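Side-chain contact in sweet protein mabinlin-2 chain B (PDB 2DS2), which is the B chain of a heat-stable 2S seed storage albumin that induces a sweet taste: residues V25-Q28 / A29-V33. Residues are numbered along the deposited sequence; the frame is centred on the assembly and turned at random.
Sequences VLRQ and AAQQV
Arg27 and Gln31 lie one turn apart on helix 22-36, and Gln28 and Gln32 form the next such pair. The backbone is regular alpha-helix: Gln31 N donates to Arg27 O at 2.9 Å, and Gln32 N to Gln28 O at 3.0 Å. Arg27 starts with CG anti to its own nitrogen (chi1 -176°) and bends at chi2 (67°), which brings its end back near Gln31. There CG of Gln31 meets the guanidinium edge in its plane. The guanidinium and amide planes are 41° apart. As built, Arg27 NH1 and Gln31 NE2 are both donors only 2.6 Å apart, so this is no hydrogen bond, and the amide orientation and the close fit at the edge are doubtful. Gln31 also touches Phe49 of helix 42-58. An alanine in place of Gln31 would probably leave the Arg27 guanidinium without this neighbour and weaken the packing on Phe49. This helix belongs to the all-helical, disulfide-linked 2S albumin fold of the prolamin clan. On its buried side Leu26 packs on Leu55 and Pro56 of helix 42-58, and Ala30 on Leu48. On the Gln28 side a water spans the turn. It donates to Gln28 O at 2.9 Å and accepts from Gln32 NE2 at 2.9 Å, while its bond from Gln28 NE2 is weak. Gln28 O thus takes both the helix N-H and the water. Gln28 and Gln32 also pack against polar side chains of another protein chain.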
loop_
_atom_site.group_PDB
_atom_site.type_symbol
_atom_site.label_atom_id
_atom_site.label_comp_id
_atom_site.label_asym_id
_atom_site.label_seq_id
_atom_site.Cartn_x
_atom_site.Cartn_y
_atom_site.Cartn_z
ATOM N N VAL B 25 7.110 2.531 -2.094
ATOM C CA VAL B 25 6.023 2.334 -3.058
ATOM C C VAL B 25 4.686 2.187 -2.342
ATOM O O VAL B 25 3.650 2.574 -2.882
ATOM C CB VAL B 25 6.238 1.111 -3.993
ATOM C CG1 VAL B 25 7.560 1.252 -4.736
ATOM C CG2 VAL B 25 6.163 -0.191 -3.205
ATOM N N LEU B 26 4.699 1.636 -1.130
ATOM C CA LEU B 26 3.460 1.493 -0.372
ATOM C C LEU B 26 2.986 2.865 0.092
ATOM O O LEU B 26 1.783 3.123 0.184
ATOM C CB LEU B 26 3.660 0.555 0.830
ATOM C CG LEU B 26 3.636 -0.934 0.458
ATOM C CD1 LEU B 26 4.009 -1.806 1.666
ATOM C CD2 LEU B 26 2.240 -1.289 -0.025
ATOM N N ARG B 27 3.929 3.749 0.399
ATOM C CA ARG B 27 3.560 5.096 0.809
ATOM C C ARG B 27 2.845 5.752 -0.380
ATOM O O ARG B 27 1.829 6.428 -0.212
ATOM C CB ARG B 27 4.810 5.901 1.161
ATOM C CG ARG B 27 4.532 7.300 1.690
ATOM C CD ARG B 27 3.856 7.243 3.048
ATOM N NE ARG B 27 3.879 8.536 3.724
ATOM C CZ ARG B 27 3.325 9.643 3.241
ATOM N NH1 ARG B 27 2.701 9.619 2.072
ATOM N NH2 ARG B 27 3.395 10.775 3.927
ATOM N N GLN B 28 3.382 5.532 -1.578
ATOM C CA GLN B 28 2.800 6.109 -2.786
ATOM C C GLN B 28 1.445 5.497 -3.105
ATOM O O GLN B 28 0.552 6.179 -3.615
ATOM C CB GLN B 28 3.749 5.932 -3.975
ATOM C CG GLN B 28 5.048 6.711 -3.824
ATOM C CD GLN B 28 4.826 8.212 -3.746
ATOM O OE1 GLN B 28 5.631 8.941 -3.162
ATOM N NE2 GLN B 28 3.738 8.685 -4.347
ATOM N N ALA B 29 1.287 4.210 -2.813
ATOM C CA ALA B 29 0.008 3.554 -3.065
ATOM C C ALA B 29 -1.018 4.155 -2.115
ATOM O O ALA B 29 -2.157 4.413 -2.484
ATOM C CB ALA B 29 0.123 2.051 -2.840
ATOM N N ALA B 30 -0.605 4.391 -0.875
ATOM C CA ALA B 30 -1.509 4.976 0.101
ATOM C C ALA B 30 -1.912 6.383 -0.307
ATOM O O ALA B 30 -3.073 6.754 -0.208
ATOM C CB ALA B 30 -0.846 4.996 1.476
ATOM N N GLN B 31 -0.949 7.174 -0.760
ATOM C CA GLN B 31 -1.258 8.537 -1.166
ATOM C C GLN B 31 -2.213 8.537 -2.356
ATOM O O GLN B 31 -3.063 9.420 -2.472
ATOM C CB GLN B 31 0.020 9.288 -1.526
ATOM C CG GLN B 31 0.858 9.663 -0.318
ATOM C CD GLN B 31 0.074 10.477 0.701
ATOM O OE1 GLN B 31 -0.625 11.428 0.350
ATOM N NE2 GLN B 31 0.194 10.111 1.975
ATOM N N GLN B 32 -2.070 7.546 -3.233
ATOM C CA GLN B 32 -2.938 7.447 -4.406
ATOM C C GLN B 32 -4.371 7.169 -3.998
ATOM O O GLN B 32 -5.304 7.699 -4.601
ATOM C CB GLN B 32 -2.449 6.357 -5.366
ATOM C CG GLN B 32 -1.260 6.791 -6.203
ATOM C CD GLN B 32 -1.594 7.978 -7.095
ATOM O OE1 GLN B 32 -2.461 7.888 -7.965
ATOM N NE2 GLN B 32 -0.914 9.096 -6.875
ATOM N N VAL B 33 -4.553 6.342 -2.974
ATOM C CA VAL B 33 -5.905 6.042 -2.518
ATOM C C VAL B 33 -6.476 7.282 -1.843
ATOM O O VAL B 33 -7.634 7.637 -2.052
ATOM C CB VAL B 33 -5.930 4.866 -1.523
ATOM C CG1 VAL B 33 -7.368 4.647 -1.025
ATOM C CG2 VAL B 33 -5.400 3.611 -2.195
HETATM O O HOH W 1 1.235 8.595 -5.041
#